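Long-range contacts in deferrochelatase (Vibrio cholerae, PDB 5DE0), which probably acts as a dye-decolorizing (DyP-type) peroxidase, binding heme b and using peroxide to oxidise its substrates: residues B[143-148]-B[193-198]; B[150-155]-B[230-235]; B[172-177]-B[289-294]. All coordinates share one frame; numbering follows the deposited sequence.

Overall arrangement
All three contacts are largely buried and lie in the C-terminal half of this two-part DyP-type chain, yet their chemistry differs with place. Interaction 1 holds a heme-lining loop to helix 191-198 through a phenylalanine ring, without a hydrogen bond between its segments. Interaction 2, about 18 Å from it between centres, takes the next piece of that loop and ties it to strand 232-239 by polar bonds. The two touch through the salt bridge of Asp147 and Arg233, and both meet the heme. Interaction 3 is backbone pairing within the sheet that also contains strand 232-239; it lies nearest the centre of the chain and about 10 Å, between nearest atoms, from interaction 1.

Interaction 1. Residues B[143-148]-B[193-198]; sequences TGFIDG and AQEKVI. With HEM (protoporphyrin IX containing Fe), chain F.
Phe145 leaves the loop 143-148 and lays its ring against helix 191-198, where Ile198, Gln194 and Glu195 receive it. Its CB starts beside the cofactor, 3.9 Å from HEM CMD, a methyl on the porphyrin rim. CG lies beside the backbone N and anti to the carbonyl carbon (chi1 -74°), a setting that carries the ring toward the helix. CG, CD1, CD2 and CE2 all have Ile198 CG1 over one face, 3.6 Å from the centroid of the Phe145 ring and only 4° off the ring normal; CB and CG2 of Ile198 add to it at the CD2 and CE2 side. This is a well-centred CH-pi contact. The beta-branched isoleucine suits the spot because its other arm is useful too: Ile198 CG2 also lies 4.0 Å from HEM CMD.

The loop is the GXXDG motif of DyP-type peroxidases, running here from Gly144 to Gly148. Both glycines have positive phi, a backbone shape natural to a residue without CB, and Gly148 N donates to HEM O1D over 2.6 Å. Thr143, just ahead of the motif, gives its carbonyl O to Trp186 NE1.

Further out, Phe145 CE1 comes 3.6 Å from Gln194 OE1, with the ring and amide planes turned 45° apart. That amide is held by other partners: its NE2 donates to Trp186 O and its OE1 accepts from Lys202 NZ, so the polar end is satisfied although buried. CZ, the tip, reaches the helix backbone obliquely, 3.6 Å from Gln194 O, while Glu195 N lies at the ring edge. The aliphatic part of Glu195 lines the same rim, its CG 4.0 Å from Phe145 CE2, and its carboxylate OE2 turns away to the backbone N of Lys202.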
loop_
_atom_site.group_PDB
_atom_site.type_symbol
_atom_site.label_atom_id
_atom_site.label_comp_id
_atom_site.label_asym_id
_atom_site.label_seq_id
_atom_site.Cartn_x
_atom_site.Cartn_y
_atom_site.Cartn_z
ATOM N N THR B 143 -10.943 8.383 -10.467
ATOM C CA THR B 143 -11.847 8.677 -11.565
ATOM C C THR B 143 -11.458 10.003 -12.221
ATOM O O THR B 143 -11.957 10.354 -13.289
ATOM C CB THR B 143 -13.305 8.733 -11.071
ATOM O OG1 THR B 143 -14.201 8.621 -12.181
ATOM C CG2 THR B 143 -13.571 10.028 -10.323
ATOM N N GLY B 144 -10.558 10.733 -11.568
ATOM C CA GLY B 144 -10.062 11.993 -12.090
ATOM C C GLY B 144 -10.787 13.197 -11.520
ATOM O O GLY B 144 -10.390 14.338 -11.751
ATOM N N PHE B 145 -11.857 12.938 -10.775
ATOM C CA PHE B 145 -12.643 14.000 -10.155
ATOM C C PHE B 145 -12.212 14.232 -8.714
ATOM O O PHE B 145 -11.864 13.290 -8.004
ATOM C CB PHE B 145 -14.137 13.666 -10.198
ATOM C CG PHE B 145 -14.757 13.807 -11.560
ATOM C CD1 PHE B 145 -14.497 12.880 -12.556
ATOM C CD2 PHE B 145 -15.616 14.859 -11.838
ATOM C CE1 PHE B 145 -15.073 13.005 -13.808
ATOM C CE2 PHE B 145 -16.197 14.990 -13.088
ATOM C CZ PHE B 145 -15.924 14.062 -14.074
ATOM N N ILE B 146 -12.239 15.488 -8.285
ATOM C CA ILE B 146 -11.900 15.832 -6.911
ATOM C C ILE B 146 -12.960 15.294 -5.954
ATOM O O ILE B 146 -14.159 15.438 -6.198
ATOM C CB ILE B 146 -11.766 17.356 -6.725
ATOM C CG1 ILE B 146 -10.690 17.910 -7.661
ATOM C CG2 ILE B 146 -11.448 17.700 -5.277
ATOM C CD1 ILE B 146 -10.507 19.409 -7.560
ATOM N N ASP B 147 -12.511 14.663 -4.874
ATOM C CA ASP B 147 -13.421 14.116 -3.874
ATOM C C ASP B 147 -13.323 14.886 -2.561
ATOM O O ASP B 147 -12.238 15.033 -1.999
ATOM C CB ASP B 147 -13.128 12.632 -3.642
ATOM C CG ASP B 147 -14.115 11.986 -2.689
ATOM O OD1 ASP B 147 -15.269 12.458 -2.611
ATOM O OD2 ASP B 147 -13.738 11.004 -2.017
ATOM N N GLY B 148 -14.460 15.379 -2.079
ATOM C CA GLY B 148 -14.505 16.102 -0.821
ATOM C C GLY B 148 -14.790 17.585 -0.980
ATOM O O GLY B 148 -14.627 18.358 -0.037
ATOM N N ALA B 193 -19.355 13.918 -20.762
ATOM C CA ALA B 193 -20.149 12.758 -20.363
ATOM C C ALA B 193 -19.835 12.331 -18.932
ATOM O O ALA B 193 -20.736 11.980 -18.167
ATOM C CB ALA B 193 -19.912 11.604 -21.324
ATOM N N GLN B 194 -18.553 12.360 -18.580
ATOM C CA GLN B 194 -18.124 12.007 -17.231
ATOM C C GLN B 194 -18.672 13.001 -16.215
ATOM O O GLN B 194 -19.025 12.630 -15.097
ATOM C CB GLN B 194 -16.597 11.955 -17.143
ATOM C CG GLN B 194 -15.962 10.782 -17.877
ATOM C CD GLN B 194 -14.490 10.613 -17.537
ATOM O OE1 GLN B 194 -13.884 11.477 -16.899
ATOM N NE2 GLN B 194 -13.908 9.495 -17.956
ATOM N N GLU B 195 -18.746 14.266 -16.615
ATOM C CA GLU B 195 -19.280 15.307 -15.746
ATOM C C GLU B 195 -20.781 15.135 -15.548
ATOM O O GLU B 195 -21.334 15.564 -14.536
ATOM C CB GLU B 195 -18.974 16.692 -16.315
ATOM C CG GLU B 195 -17.501 17.058 -16.265
ATOM C CD GLU B 195 -17.217 18.416 -16.865
ATOM O OE1 GLU B 195 -18.175 19.082 -17.309
ATOM O OE2 GLU B 195 -16.035 18.817 -16.891
ATOM N N LYS B 196 -21.435 14.501 -16.515
ATOM C CA LYS B 196 -22.865 14.229 -16.416
ATOM C C LYS B 196 -23.118 13.070 -15.459
ATOM O O LYS B 196 -24.152 13.017 -14.796
ATOM C CB LYS B 196 -23.465 13.920 -17.791
ATOM C CG LYS B 196 -23.437 15.092 -18.764
ATOM C CD LYS B 196 -24.189 16.300 -18.218
ATOM C CE LYS B 196 -24.140 17.468 -19.192
ATOM N NZ LYS B 196 -24.808 18.684 -18.649
ATOM N N VAL B 197 -22.167 12.144 -15.395
ATOM C CA VAL B 197 -22.252 11.011 -14.479
ATOM C C VAL B 197 -22.047 11.464 -13.034
ATOM O O VAL B 197 -22.808 11.094 -12.138
ATOM C CB VAL B 197 -21.209 9.925 -14.825
ATOM C CG1 VAL B 197 -21.196 8.841 -13.758
ATOM C CG2 VAL B 197 -21.495 9.330 -16.194
ATOM N N ILE B 198 -21.013 12.267 -12.814
ATOM C CA ILE B 198 -20.704 12.768 -11.479
ATOM C C ILE B 198 -21.677 13.864 -11.056
ATOM O O ILE B 198 -22.277 13.797 -9.980
ATOM C CB ILE B 198 -19.259 13.308 -11.402
ATOM C CG1 ILE B 198 -18.254 12.178 -11.625
ATOM C CG2 ILE B 198 -19.003 13.981 -10.061
ATOM C CD1 ILE B 198 -18.326 11.087 -10.580
HETATM C CHA HEM F . -19.953 14.030 -3.416
HETATM C CHB HEM F . -21.914 10.699 -0.486
HETATM C CHC HEM F . -19.748 7.146 -3.006
HETATM C CHD HEM F . -17.143 10.506 -5.339
HETATM C C1A HEM F . -20.677 13.440 -2.404
HETATM C C2A HEM F . -21.494 14.125 -1.422
HETATM C C3A HEM F . -22.032 13.205 -0.614
HETATM C C4A HEM F . -21.577 11.904 -1.055
HETATM C CMA HEM F . -22.974 13.462 0.583
HETATM C CAA HEM F . -21.702 15.653 -1.335
HETATM C CBA HEM F . -23.078 15.992 -1.905
HETATM C CGA HEM F . -23.247 17.485 -1.987
HETATM O O1A HEM F . -22.707 18.095 -2.945
HETATM O O2A HEM F . -23.925 18.057 -1.097
HETATM C C1B HEM F . -21.569 9.455 -0.965
HETATM C C2B HEM F . -22.143 8.202 -0.530
HETATM C C3B HEM F . -21.558 7.214 -1.207
HETATM C C4B HEM F . -20.581 7.802 -2.117
HETATM C CMB HEM F . -23.239 8.027 0.545
HETATM C CAB HEM F . -21.921 5.727 -1.001
HETATM C CBB HEM F . -21.294 4.743 -1.642
HETATM C C1C HEM F . -18.822 7.738 -3.841
HETATM C C2C HEM F . -17.884 7.054 -4.713
HETATM C C3C HEM F . -17.163 7.993 -5.355
HETATM C C4C HEM F . -17.631 9.290 -4.911
HETATM C CMC HEM F . -17.779 5.515 -4.829
HETATM C CAC HEM F . -16.030 7.848 -6.403
HETATM C CBC HEM F . -15.632 6.693 -6.943
HETATM C C1D HEM F . -17.720 11.744 -5.143
HETATM C C2D HEM F . -17.436 12.928 -5.921
HETATM C C3D HEM F . -18.313 14.033 -5.318
HETATM C C4D HEM F . -19.040 13.403 -4.238
HETATM C CMD HEM F . -16.458 13.063 -7.108
HETATM C CAD HEM F . -18.403 15.502 -5.779
HETATM C CBD HEM F . -17.340 16.348 -5.087
HETATM C CGD HEM F . -17.602 16.393 -3.605
HETATM O O1D HEM F . -16.952 15.618 -2.857
HETATM O O2D HEM F . -18.457 17.206 -3.166
HETATM N NA HEM F . -20.752 12.085 -2.149
HETATM N NB HEM F . -20.621 9.175 -1.933
HETATM N NC HEM F . -18.639 9.100 -3.991
HETATM N ND HEM F . -18.662 12.065 -4.171
HETATM FE FE HEM F . -19.719 10.613 -3.134
#

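Interaction 2. Residues B[150-155]-B[230-235]; sequences ENPKAE and KIVRHS. With HEM (protoporphyrin IX containing Fe), chain F.
Loop 150-155 passes the start of strand 232-239 at 6.2 Å between Pro152 CA and Val232 CA, with no hydrogen bond from backbone to backbone. The amide of Asn151 supplies the missing bonds. Its OD1 accepts from Arg233 N at 3.0 Å, almost straight at 174°, with the donor tilted slightly from the carbonyl plane. Its ND2 gives a weaker, bent bond to Arg233 O at 3.1 Å. One asparagine thus takes both backbone groups of one strand residue, much as a neighbouring strand would. This depends on chi1 of -155°, which swings CG away from the backbone N of Asn151 and over toward the strand.

Asn151 OD1 has a further partner, a water that donates to it at 2.9 Å and accepts from Arg233 NE at 2.8 Å. The asparagine therefore helps position the arginine at both its backbone and its side chain. A bend at chi3 brings the guanidinium to the heme, where NH1 and NH2 both donate to HEM O1D and HEM C1A lies over one face of the guanidinium, off its centre. NH1 also forms a salt bridge with Asp147 OD1. On the loop side, Glu150 N binds the other oxygen of that propionate, HEM O2D, and Glu150 OE2 pairs with Arg200.

Pro152, with no N-H to satisfy, fits closely here, its CD 3.2 Å from Ile231 O. Around the contact, Val232 packs on Val160 and Ala161 of helix 155-161, Ile231 on Phe259 and Met262 of helix 257-266, and the strand pairs with strand 247-253.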
loop_
_atom_site.group_PDB
_atom_site.type_symbol
_atom_site.label_atom_id
_atom_site.label_comp_id
_atom_site.label_asym_id
_atom_site.label_seq_id
_atom_site.Cartn_x
_atom_site.Cartn_y
_atom_site.Cartn_z
ATOM N N GLU B 150 -17.680 19.296 -1.416
ATOM C CA GLU B 150 -18.765 19.781 -0.567
ATOM C C GLU B 150 -18.743 19.139 0.817
ATOM O O GLU B 150 -19.710 19.241 1.570
ATOM C CB GLU B 150 -20.121 19.533 -1.235
ATOM C CG GLU B 150 -20.292 20.241 -2.575
ATOM C CD GLU B 150 -20.270 21.754 -2.450
ATOM O OE1 GLU B 150 -20.695 22.275 -1.397
ATOM O OE2 GLU B 150 -19.823 22.423 -3.405
ATOM N N ASN B 151 -17.641 18.472 1.145
ATOM C CA ASN B 151 -17.469 17.884 2.468
ATOM C C ASN B 151 -17.407 18.992 3.514
ATOM O O ASN B 151 -16.666 19.963 3.340
ATOM C CB ASN B 151 -16.202 17.023 2.511
ATOM C CG ASN B 151 -16.258 15.937 3.577
ATOM O OD1 ASN B 151 -17.306 15.336 3.821
ATOM N ND2 ASN B 151 -15.121 15.677 4.211
ATOM N N PRO B 152 -18.194 18.861 4.597
ATOM C CA PRO B 152 -18.260 19.857 5.675
ATOM C C PRO B 152 -16.881 20.302 6.154
ATOM O O PRO B 152 -15.931 19.517 6.116
ATOM C CB PRO B 152 -19.014 19.119 6.782
ATOM C CG PRO B 152 -19.894 18.176 6.045
ATOM C CD PRO B 152 -19.108 17.731 4.841
ATOM N N LYS B 153 -16.776 21.553 6.587
ATOM C CA LYS B 153 -15.491 22.128 6.967
ATOM C C LYS B 153 -15.575 22.879 8.293
ATOM O O LYS B 153 -16.602 23.476 8.612
ATOM C CB LYS B 153 -14.986 23.063 5.864
ATOM C CG LYS B 153 -14.638 22.352 4.562
ATOM C CD LYS B 153 -14.835 23.259 3.356
ATOM C CE LYS B 153 -14.486 22.537 2.061
ATOM N NZ LYS B 153 -15.201 21.237 1.932
ATOM N N ALA B 154 -14.484 22.835 9.056
ATOM C CA ALA B 154 -14.379 23.536 10.334
ATOM C C ALA B 154 -15.466 23.122 11.327
ATOM O O ALA B 154 -15.625 21.942 11.627
ATOM C CB ALA B 154 -14.411 25.046 10.116
ATOM N N GLU B 155 -16.222 24.100 11.819
ATOM C CA GLU B 155 -17.142 23.878 12.934
ATOM C C GLU B 155 -18.341 22.982 12.606
ATOM O O GLU B 155 -18.836 22.267 13.480
ATOM C CB GLU B 155 -17.653 25.220 13.477
ATOM C CG GLU B 155 -18.496 26.031 12.496
ATOM C CD GLU B 155 -17.657 26.791 11.488
ATOM O OE1 GLU B 155 -16.980 27.762 11.889
ATOM O OE2 GLU B 155 -17.672 26.414 10.296
ATOM N N LYS B 230 -26.425 15.909 5.433
ATOM C CA LYS B 230 -24.981 16.033 5.332
ATOM C C LYS B 230 -24.240 14.955 6.116
ATOM O O LYS B 230 -24.694 14.505 7.167
ATOM C CB LYS B 230 -24.544 17.424 5.793
ATOM C CG LYS B 230 -24.853 18.501 4.768
ATOM C CD LYS B 230 -24.594 19.895 5.296
ATOM C CE LYS B 230 -24.677 20.912 4.173
ATOM N NZ LYS B 230 -25.922 20.751 3.372
ATOM N N ILE B 231 -23.101 14.533 5.574
ATOM C CA ILE B 231 -22.234 13.555 6.221
ATOM C C ILE B 231 -20.789 14.033 6.168
ATOM O O ILE B 231 -20.438 14.882 5.349
ATOM C CB ILE B 231 -22.333 12.165 5.560
ATOM C CG1 ILE B 231 -21.848 12.228 4.110
ATOM C CG2 ILE B 231 -23.758 11.632 5.633
ATOM C CD1 ILE B 231 -21.913 10.898 3.391
ATOM N N VAL B 232 -19.957 13.491 7.050
ATOM C CA VAL B 232 -18.533 13.794 7.043
ATOM C C VAL B 232 -17.760 12.602 6.492
ATOM O O VAL B 232 -17.643 11.568 7.150
ATOM C CB VAL B 232 -18.015 14.144 8.451
ATOM C CG1 VAL B 232 -16.508 14.357 8.427
ATOM C CG2 VAL B 232 -18.725 15.381 8.983
ATOM N N ARG B 233 -17.237 12.750 5.278
ATOM C CA ARG B 233 -16.538 11.660 4.607
ATOM C C ARG B 233 -15.042 11.664 4.900
ATOM O O ARG B 233 -14.409 12.719 4.940
ATOM C CB ARG B 233 -16.768 11.735 3.095
ATOM C CG ARG B 233 -18.203 11.470 2.666
ATOM C CD ARG B 233 -18.426 11.879 1.218
ATOM N NE ARG B 233 -18.455 13.330 1.061
ATOM C CZ ARG B 233 -18.153 13.967 -0.065
ATOM N NH1 ARG B 233 -17.785 13.281 -1.139
ATOM N NH2 ARG B 233 -18.208 15.291 -0.116
ATOM N N HIS B 234 -14.484 10.476 5.102
ATOM C CA HIS B 234 -13.049 10.320 5.321
ATOM C C HIS B 234 -12.459 9.370 4.287
ATOM O O HIS B 234 -11.410 8.764 4.511
ATOM C CB HIS B 234 -12.764 9.804 6.734
ATOM C CG HIS B 234 -12.596 10.888 7.752
ATOM N ND1 HIS B 234 -11.423 11.597 7.891
ATOM C CD2 HIS B 234 -13.448 11.384 8.678
ATOM C CE1 HIS B 234 -11.560 12.485 8.859
ATOM N NE2 HIS B 234 -12.780 12.377 9.354
ATOM N N SER B 235 -13.147 9.245 3.157
ATOM C CA SER B 235 -12.753 8.312 2.109
ATOM C C SER B 235 -11.396 8.655 1.521
ATOM O O SER B 235 -10.925 9.788 1.625
ATOM C CB SER B 235 -13.798 8.286 0.996
ATOM O OG SER B 235 -15.108 8.197 1.526
HETATM C CHA HEM F . -19.953 14.030 -3.416
HETATM C CHB HEM F . -21.914 10.699 -0.486
HETATM C CHC HEM F . -19.748 7.146 -3.006
HETATM C CHD HEM F . -17.143 10.506 -5.339
HETATM C C1A HEM F . -20.677 13.440 -2.404
HETATM C C2A HEM F . -21.494 14.125 -1.422
HETATM C C3A HEM F . -22.032 13.205 -0.614
HETATM C C4A HEM F . -21.577 11.904 -1.055
HETATM C CMA HEM F . -22.974 13.462 0.583
HETATM C CAA HEM F . -21.702 15.653 -1.335
HETATM C CBA HEM F . -23.078 15.992 -1.905
HETATM C CGA HEM F . -23.247 17.485 -1.987
HETATM O O1A HEM F . -22.707 18.095 -2.945
HETATM O O2A HEM F . -23.925 18.057 -1.097
HETATM C C1B HEM F . -21.569 9.455 -0.965
HETATM C C2B HEM F . -22.143 8.202 -0.530
HETATM C C3B HEM F . -21.558 7.214 -1.207
HETATM C C4B HEM F . -20.581 7.802 -2.117
HETATM C CMB HEM F . -23.239 8.027 0.545
HETATM C CAB HEM F . -21.921 5.727 -1.001
HETATM C CBB HEM F . -21.294 4.743 -1.642
HETATM C C1C HEM F . -18.822 7.738 -3.841
HETATM C C2C HEM F . -17.884 7.054 -4.713
HETATM C C3C HEM F . -17.163 7.993 -5.355
HETATM C C4C HEM F . -17.631 9.290 -4.911
HETATM C CMC HEM F . -17.779 5.515 -4.829
HETATM C CAC HEM F . -16.030 7.848 -6.403
HETATM C CBC HEM F . -15.632 6.693 -6.943
HETATM C C1D HEM F . -17.720 11.744 -5.143
HETATM C C2D HEM F . -17.436 12.928 -5.921
HETATM C C3D HEM F . -18.313 14.033 -5.318
HETATM C C4D HEM F . -19.040 13.403 -4.238
HETATM C CMD HEM F . -16.458 13.063 -7.108
HETATM C CAD HEM F . -18.403 15.502 -5.779
HETATM C CBD HEM F . -17.340 16.348 -5.087
HETATM C CGD HEM F . -17.602 16.393 -3.605
HETATM O O1D HEM F . -16.952 15.618 -2.857
HETATM O O2D HEM F . -18.457 17.206 -3.166
HETATM N NA HEM F . -20.752 12.085 -2.149
HETATM N NB HEM F . -20.621 9.175 -1.933
HETATM N NC HEM F . -18.639 9.100 -3.991
HETATM N ND HEM F . -18.662 12.065 -4.171
HETATM FE FE HEM F . -19.719 10.613 -3.134
HETATM O O HOH W 1 -19.821 15.457 2.354
#

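Interaction 3. Residues B[172-177]-B[289-294]; sequences SYVMVQ and FFAPSQ
Ser172 O takes two donors from the facing strand: Ala291 N at 2.7 Å and, more weakly, the CA-H of Phe290. The first bond belongs to the antiparallel pairing of strands 172-181 and 281-291 in the four-stranded sheet of the C-terminal ferredoxin-like domain, one half of the dimeric alpha+beta barrel fold expected of this family. Ser172 with Ala291 and Val174 with Phe289 are hydrogen-bonded pairs, each with two bonds; Tyr173 with Phe290 between them is a non-hydrogen-bonded pair. In the Val174 pair, the N donates to Phe289 O at 2.9 Å, while Phe289 N returns a bond of 2.8 Å to Val174 O.

On the face carrying Tyr173 and Phe290 the two rings form a T-shaped stack, centroids 4.8 Å apart and planes at 73°. Phe290 presents its edge, with CD2 over the centre of the tyrosine ring. Its CG lies anti to the backbone N (chi1 -176°), a turn that folds the ring back across Ser172 and puts the Ser172 O over its face. Flat side chains suit this face, which is buried against Pro75 and, at Tyr173, Phe259 of helix 257-266. Tyr173 OH bonds to Glu77 N.

The opposite face carries Ser172, Val174, Phe289 and Ala291: Val174 CB packs on Phe289 CB, Val174 CG2 meets the Ala291 methyl, and Ser172 OG bonds to Ala161 O. At the outer side of strand 281-291, Phe290 is backbone-bonded to Phe62 of strand 57-62, linking this sheet to the N-terminal one. Two residues past Val174, Val176 CG1 reaches the edge of the Phe289 ring, 3.5 Å from Phe289 CE1.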
loop_
_atom_site.group_PDB
_atom_site.type_symbol
_atom_site.label_atom_id
_atom_site.label_comp_id
_atom_site.label_asym_id
_atom_site.label_seq_id
_atom_site.Cartn_x
_atom_site.Cartn_y
_atom_site.Cartn_z
ATOM N N SER B 172 -20.416 8.825 17.054
ATOM C CA SER B 172 -20.760 9.053 15.657
ATOM C C SER B 172 -21.097 7.755 14.932
ATOM O O SER B 172 -20.457 6.727 15.154
ATOM C CB SER B 172 -19.609 9.771 14.946
ATOM O OG SER B 172 -19.917 10.019 13.588
ATOM N N TYR B 173 -22.105 7.808 14.064
ATOM C CA TYR B 173 -22.465 6.651 13.248
ATOM C C TYR B 173 -21.537 6.544 12.046
ATOM O O TYR B 173 -21.179 7.551 11.438
ATOM C CB TYR B 173 -23.922 6.737 12.794
ATOM C CG TYR B 173 -24.919 6.560 13.915
ATOM C CD1 TYR B 173 -25.358 5.295 14.289
ATOM C CD2 TYR B 173 -25.419 7.657 14.606
ATOM C CE1 TYR B 173 -26.269 5.128 15.316
ATOM C CE2 TYR B 173 -26.330 7.500 15.636
ATOM C CZ TYR B 173 -26.752 6.234 15.985
ATOM O OH TYR B 173 -27.656 6.076 17.009
ATOM N N VAL B 174 -21.137 5.320 11.714
ATOM C CA VAL B 174 -20.156 5.104 10.659
ATOM C C VAL B 174 -20.665 4.138 9.593
ATOM O O VAL B 174 -21.372 3.180 9.894
ATOM C CB VAL B 174 -18.829 4.549 11.225
ATOM C CG1 VAL B 174 -17.679 4.850 10.273
ATOM C CG2 VAL B 174 -18.540 5.128 12.600
ATOM N N MET B 175 -20.302 4.405 8.344
ATOM C CA MET B 175 -20.535 3.464 7.257
ATOM C C MET B 175 -19.255 3.328 6.444
ATOM O O MET B 175 -18.499 4.289 6.307
ATOM C CB MET B 175 -21.696 3.918 6.360
ATOM C CG MET B 175 -21.419 5.190 5.565
ATOM S SD MET B 175 -22.604 5.482 4.238
ATOM C CE MET B 175 -22.246 4.105 3.142
ATOM N N VAL B 176 -18.998 2.131 5.927
ATOM C CA VAL B 176 -17.854 1.925 5.051
ATOM C C VAL B 176 -18.222 0.999 3.893
ATOM O O VAL B 176 -18.974 0.037 4.056
ATOM C CB VAL B 176 -16.617 1.364 5.831
ATOM C CG1 VAL B 176 -16.955 1.099 7.283
ATOM C CG2 VAL B 176 -16.043 0.115 5.166
ATOM N N GLN B 177 -17.711 1.328 2.712
ATOM C CA GLN B 177 -17.875 0.505 1.521
ATOM C C GLN B 177 -16.607 0.562 0.682
ATOM O O GLN B 177 -16.220 1.634 0.215
ATOM C CB GLN B 177 -19.062 0.973 0.679
ATOM C CG GLN B 177 -20.430 0.521 1.153
ATOM C CD GLN B 177 -21.542 1.101 0.293
ATOM O OE1 GLN B 177 -21.671 2.318 0.169
ATOM N NE2 GLN B 177 -22.339 0.230 -0.319
ATOM N N PHE B 289 -21.370 1.008 11.628
ATOM C CA PHE B 289 -20.749 0.997 12.943
ATOM C C PHE B 289 -21.225 2.178 13.777
ATOM O O PHE B 289 -21.912 3.069 13.281
ATOM C CB PHE B 289 -19.223 1.053 12.833
ATOM C CG PHE B 289 -18.620 -0.071 12.042
ATOM C CD1 PHE B 289 -18.384 0.071 10.685
ATOM C CD2 PHE B 289 -18.265 -1.261 12.659
ATOM C CE1 PHE B 289 -17.818 -0.959 9.956
ATOM C CE2 PHE B 289 -17.700 -2.292 11.934
ATOM C CZ PHE B 289 -17.477 -2.141 10.581
ATOM N N PHE B 290 -20.853 2.175 15.050
ATOM C CA PHE B 290 -20.951 3.372 15.866
ATOM C C PHE B 290 -19.634 3.596 16.596
ATOM O O PHE B 290 -19.183 2.745 17.365
ATOM C CB PHE B 290 -22.102 3.279 16.865
ATOM C CG PHE B 290 -22.306 4.533 17.665
ATOM C CD1 PHE B 290 -21.711 4.691 18.907
ATOM C CD2 PHE B 290 -23.099 5.552 17.172
ATOM C CE1 PHE B 290 -21.905 5.847 19.642
ATOM C CE2 PHE B 290 -23.298 6.709 17.899
ATOM C CZ PHE B 290 -22.701 6.857 19.137
ATOM N N ALA B 291 -19.015 4.740 16.339
ATOM C CA ALA B 291 -17.790 5.107 17.030
ATOM C C ALA B 291 -18.140 5.937 18.254
ATOM O O ALA B 291 -18.529 7.096 18.132
ATOM C CB ALA B 291 -16.856 5.869 16.108
ATOM N N PRO B 292 -17.998 5.343 19.448
ATOM C CA PRO B 292 -18.368 6.057 20.671
ATOM C C PRO B 292 -17.376 7.166 20.998
ATOM O O PRO B 292 -16.318 7.247 20.371
ATOM C CB PRO B 292 -18.334 4.960 21.740
ATOM C CG PRO B 292 -17.317 3.998 21.238
ATOM C CD PRO B 292 -17.433 4.011 19.736
ATOM N N SER B 293 -17.721 8.014 21.959
ATOM C CA SER B 293 -16.793 9.011 22.474
ATOM C C SER B 293 -15.595 8.318 23.119
ATOM O O SER B 293 -15.619 7.107 23.347
ATOM C CB SER B 293 -17.491 9.924 23.480
ATOM O OG SER B 293 -18.104 9.160 24.503
ATOM N N GLN B 294 -14.549 9.083 23.407
ATOM C CA GLN B 294 -13.353 8.522 24.023
ATOM C C GLN B 294 -13.672 7.928 25.391
ATOM O O GLN B 294 -13.137 6.883 25.766
ATOM C CB GLN B 294 -12.265 9.586 24.159
ATOM C CG GLN B 294 -11.935 10.316 22.869
ATOM C CD GLN B 294 -10.703 11.186 23.002
ATOM O OE1 GLN B 294 -9.860 10.956 23.869
ATOM N NE2 GLN B 294 -10.592 12.194 22.145
#